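Local structure of putative riboflavin biosynthesis protein (Shewanella loihica, 3KY8) at residues D121-K125 with G126-L130; Q102-E105 with D106-F109. The protein belongs to the RibD C-terminal domain family and may act as a 5-amino-6-(5-phosphoribosylamino)uracil reductase of riboflavin biosynthesis. All coordinates share one frame; numbering follows the deposited sequence.

Both interactions are local turns that feed parallel strands of the same mixed sheet, and they follow each other along the chain: strand 108-111, into which residues 102-107 lead, is succeeded by helix 115-124, whose end belongs to interaction 1. Their centres lie 19 Å apart and they do not touch. Interaction 1 is partly buried, with its strand 129-133 inside the sheet, and combines leucine packing with an asparagine pair that binds backbone carbonyls. Interaction 2 is a surface contact at strand 108-111, an outermost strand of the sheet within this chain; there a lysine amine donates to a glycine carbonyl and acidic groups line the turn. Each turn passes through a glycine with positive phi, and each has a water joining two of its residues.

Interaction 1: residues D121-K125 with G126-L130; sequences DLNAK and GFNEL
Asn123 and Asn128 each send an amide N-H across the turn to a backbone carbonyl, their amide planes 60° apart. Asn123 ND2 donates to Phe127 O at 2.8 Å, and this acceptor lies almost in the Asn123 amide plane, while the same nitrogen also gives a hydrogen bond to a water that in turn donates to Asn128 O. Two partners thus fix the rotation of this buried amide. The return bond, Asn128 ND2 to Asn123 O, is weak despite its 2.9 Å. On the packed side Leu122 CD1 meets Leu130 CD1 at 3.9 Å, and Leu122 CB lies against Phe127 CB. The backbone between them forms a Schellman motif: helix 115-124 ends, Gly126 turns to positive phi (97°), Phe127 N bonds Leu122 O at 2.9 Å and Gly126 N bonds Asn123 O, before the chain enters strand 129-133 of the sheet. Asp65 accepts from the backbone nitrogens of Asn128 and Glu129, and Phe91 meets the Phe127 ring edge-to-face. The solvent side is looser: the Lys125 side chain meets the Phe127 ring through CB, 4.0 Å from CD2, and its extended chain runs away to a salt bridge between NZ and Asp121 OD2 at 3.2 Å.

Interaction 2: residues Q102-E105 with D106-F109; sequences QGYE and DKVF
Lys107 folds back past Tyr104 to Gly103 O, at the end of a type I beta turn, 104-107, closed by Lys107 N to Tyr104 O. The turn leads into strand 108-111, an outermost strand of the sheet within this chain. Tyr104 O takes two backbone bonds here, from Lys107 N and from Val108 N, each 3.0 Å. The lysine chain is extended as far as CE and then kinks at its last torsion (chi4 72°), which brings NZ to 2.7 Å from Gly103 O. On the way its CD passes the Tyr104 ring obliquely, 3.9 Å from CD1. Asp106 OD1 forms a weak salt bridge with the same NZ. Glu105 bends at its second torsion (105°), curling the carboxylate back so that OE1 accepts from Gly103 N at 2.9 Å, from above the carboxylate plane. Trp84 packs edge-to-face with the Tyr104 ring, and Val108 also rests on Val92 of strand 90-93. Beyond the turn, Phe109 CE2 comes to 3.5 Å from Glu105 O, an oxygen that also accepts a hydrogen bond from a water 2.7 Å away, which donates to Val108 O as well.

Interaction 1: residues D121-K125 with G126-L130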
loop_
_atom_site.group_PDB
_atom_site.type_symbol
_atom_site.label_atom_id
_atom_site.label_comp_id
_atom_site.label_asym_id
_atom_site.label_seq_id
_atom_site.Cartn_x
_atom_site.Cartn_y
_atom_site.Cartn_z
ATOM N N ASP A 121 25.757 3.025 17.879
ATOM C CA ASP A 121 26.944 2.219 17.891
ATOM C C ASP A 121 27.457 1.883 16.494
ATOM O O ASP A 121 28.647 2.046 16.246
ATOM C CB ASP A 121 26.717 0.949 18.675
ATOM C CG ASP A 121 28.003 0.214 18.913
ATOM O OD1 ASP A 121 28.843 0.770 19.647
ATOM O OD2 ASP A 121 28.182 -0.890 18.334
ATOM N N LEU A 122 26.581 1.397 15.606
ATOM C CA LEU A 122 26.961 1.187 14.205
ATOM C C LEU A 122 27.488 2.472 13.529
ATOM O O LEU A 122 28.524 2.446 12.827
ATOM C CB LEU A 122 25.789 0.595 13.383
ATOM C CG LEU A 122 25.201 -0.768 13.811
ATOM C CD1 LEU A 122 23.917 -1.165 13.090
ATOM C CD2 LEU A 122 26.219 -1.874 13.722
ATOM N N ASN A 123 26.782 3.593 13.705
ATOM C CA ASN A 123 27.197 4.867 13.101
ATOM C C ASN A 123 28.597 5.278 13.573
ATOM O O ASN A 123 29.419 5.758 12.759
ATOM C CB ASN A 123 26.236 6.016 13.449
ATOM C CG ASN A 123 24.835 5.905 12.791
ATOM O OD1 ASN A 123 23.948 6.689 13.156
ATOM N ND2 ASN A 123 24.627 4.955 11.853
ATOM N N ALA A 124 28.864 5.090 14.877
ATOM C CA ALA A 124 30.162 5.437 15.471
ATOM C C ALA A 124 31.288 4.628 14.843
ATOM O O ALA A 124 32.427 5.117 14.712
ATOM C CB ALA A 124 30.164 5.243 16.996
ATOM N N LYS A 125 30.962 3.403 14.442
ATOM C CA LYS A 125 31.922 2.530 13.762
ATOM C C LYS A 125 32.005 2.735 12.262
ATOM O O LYS A 125 32.739 2.038 11.612
ATOM C CB LYS A 125 31.582 1.082 14.041
ATOM C CG LYS A 125 31.816 0.692 15.499
ATOM C CD LYS A 125 31.247 -0.690 15.739
ATOM C CE LYS A 125 31.446 -1.189 17.153
ATOM N NZ LYS A 125 30.730 -2.499 17.315
ATOM N N GLY A 126 31.235 3.681 11.717
ATOM C CA GLY A 126 31.284 4.017 10.309
ATOM C C GLY A 126 30.247 3.362 9.429
ATOM O O GLY A 126 30.334 3.465 8.221
ATOM N N PHE A 127 29.275 2.691 10.032
ATOM C CA PHE A 127 28.128 2.123 9.331
ATOM C C PHE A 127 26.982 3.134 9.468
ATOM O O PHE A 127 26.169 3.077 10.372
ATOM C CB PHE A 127 27.758 0.741 9.916
ATOM C CG PHE A 127 28.871 -0.271 9.837
ATOM C CD1 PHE A 127 29.139 -0.949 8.642
ATOM C CD2 PHE A 127 29.675 -0.531 10.938
ATOM C CE1 PHE A 127 30.179 -1.875 8.566
ATOM C CE2 PHE A 127 30.684 -1.466 10.877
ATOM C CZ PHE A 127 30.942 -2.137 9.684
ATOM N N ASN A 128 26.981 4.089 8.564
ATOM C CA ASN A 128 26.166 5.285 8.639
ATOM C C ASN A 128 24.919 5.158 7.769
ATOM O O ASN A 128 23.842 5.638 8.141
ATOM C CB ASN A 128 26.993 6.501 8.159
ATOM C CG ASN A 128 28.228 6.769 9.019
ATOM O OD1 ASN A 128 29.311 7.083 8.504
ATOM N ND2 ASN A 128 28.082 6.636 10.312
ATOM N N GLU A 129 25.076 4.514 6.620
ATOM C CA GLU A 129 23.965 4.255 5.700
ATOM C C GLU A 129 23.565 2.787 5.805
ATOM O O GLU A 129 24.323 1.889 5.466
ATOM C CB GLU A 129 24.363 4.675 4.274
ATOM C CG GLU A 129 24.356 6.217 4.123
ATOM C CD GLU A 129 25.031 6.705 2.856
ATOM O OE1 GLU A 129 26.222 6.358 2.676
ATOM O OE2 GLU A 129 24.401 7.464 2.053
ATOM N N LEU A 130 22.385 2.551 6.364
ATOM C CA LEU A 130 21.926 1.213 6.695
ATOM C C LEU A 130 20.686 0.858 5.911
ATOM O O LEU A 130 19.760 1.646 5.809
ATOM C CB LEU A 130 21.671 1.110 8.191
ATOM C CG LEU A 130 22.926 1.311 9.067
ATOM C CD1 LEU A 130 22.561 1.475 10.578
ATOM C CD2 LEU A 130 23.941 0.211 8.756
HETATM O O HOH W 1 22.014 5.077 10.137
#

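Interaction 2: residues Q102-E105 with D106-F109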
loop_
_atom_site.group_PDB
_atom_site.type_symbol
_atom_site.label_atom_id
_atom_site.label_comp_id
_atom_site.label_asym_id
_atom_site.label_seq_id
_atom_site.Cartn_x
_atom_site.Cartn_y
_atom_site.Cartn_z
ATOM N N GLN A 102 27.250 -21.844 11.336
ATOM C CA GLN A 102 28.462 -22.172 10.586
ATOM C C GLN A 102 28.296 -21.731 9.125
ATOM O O GLN A 102 27.242 -21.977 8.497
ATOM C CB GLN A 102 28.743 -23.674 10.681
ATOM C CG GLN A 102 29.933 -24.171 9.887
ATOM C CD GLN A 102 31.234 -23.900 10.591
ATOM O OE1 GLN A 102 31.386 -24.215 11.766
ATOM N NE2 GLN A 102 32.185 -23.320 9.878
ATOM N N GLY A 103 29.324 -21.058 8.614
ATOM C CA GLY A 103 29.344 -20.595 7.233
ATOM C C GLY A 103 28.952 -19.136 7.110
ATOM O O GLY A 103 29.134 -18.537 6.057
ATOM N N TYR A 104 28.413 -18.557 8.176
ATOM C CA TYR A 104 27.881 -17.212 8.117
ATOM C C TYR A 104 28.486 -16.278 9.169
ATOM O O TYR A 104 28.038 -15.168 9.286
ATOM C CB TYR A 104 26.358 -17.251 8.240
ATOM C CG TYR A 104 25.729 -17.972 7.096
ATOM C CD1 TYR A 104 25.293 -17.286 5.977
ATOM C CD2 TYR A 104 25.602 -19.372 7.105
ATOM C CE1 TYR A 104 24.728 -17.975 4.881
ATOM C CE2 TYR A 104 25.051 -20.051 6.034
ATOM C CZ TYR A 104 24.611 -19.347 4.930
ATOM O OH TYR A 104 24.061 -20.007 3.876
ATOM N N GLU A 105 29.530 -16.707 9.860
ATOM C CA GLU A 105 30.198 -15.889 10.895
ATOM C C GLU A 105 30.939 -14.640 10.373
ATOM O O GLU A 105 31.166 -13.699 11.107
ATOM C CB GLU A 105 31.219 -16.741 11.666
ATOM C CG GLU A 105 30.641 -18.018 12.279
ATOM C CD GLU A 105 31.041 -19.264 11.517
ATOM O OE1 GLU A 105 30.949 -19.285 10.261
ATOM O OE2 GLU A 105 31.469 -20.215 12.191
ATOM N N ASP A 106 31.348 -14.644 9.125
ATOM C CA ASP A 106 31.867 -13.430 8.523
ATOM C C ASP A 106 30.848 -12.698 7.617
ATOM O O ASP A 106 31.200 -11.762 6.914
ATOM C CB ASP A 106 33.177 -13.725 7.793
ATOM C CG ASP A 106 33.050 -14.779 6.737
ATOM O OD1 ASP A 106 31.899 -15.224 6.381
ATOM O OD2 ASP A 106 34.165 -15.202 6.321
ATOM N N LYS A 107 29.587 -13.110 7.674
ATOM C CA LYS A 107 28.510 -12.518 6.874
ATOM C C LYS A 107 27.436 -11.823 7.704
ATOM O O LYS A 107 26.828 -10.831 7.239
ATOM C CB LYS A 107 27.857 -13.589 6.019
ATOM C CG LYS A 107 28.706 -14.047 4.870
ATOM C CD LYS A 107 28.028 -15.213 4.156
ATOM C CE LYS A 107 28.984 -15.988 3.262
ATOM N NZ LYS A 107 29.892 -16.760 4.136
ATOM N N VAL A 108 27.229 -12.324 8.922
ATOM C CA VAL A 108 26.091 -11.970 9.764
ATOM C C VAL A 108 26.629 -11.665 11.132
ATOM O O VAL A 108 27.425 -12.426 11.639
ATOM C CB VAL A 108 25.088 -13.147 9.863
ATOM C CG1 VAL A 108 24.013 -12.914 10.962
ATOM C CG2 VAL A 108 24.456 -13.381 8.525
ATOM N N PHE A 109 26.226 -10.526 11.699
ATOM C CA PHE A 109 26.733 -10.069 13.003
ATOM C C PHE A 109 25.578 -9.701 13.937
ATOM O O PHE A 109 24.691 -8.929 13.610
ATOM C CB PHE A 109 27.729 -8.912 12.800
ATOM C CG PHE A 109 28.835 -9.269 11.865
ATOM C CD1 PHE A 109 28.667 -9.139 10.504
ATOM C CD2 PHE A 109 30.022 -9.822 12.347
ATOM C CE1 PHE A 109 29.681 -9.505 9.621
ATOM C CE2 PHE A 109 31.023 -10.191 11.486
ATOM C CZ PHE A 109 30.859 -10.041 10.119
HETATM O O HOH W 2 29.592 -13.214 13.289
#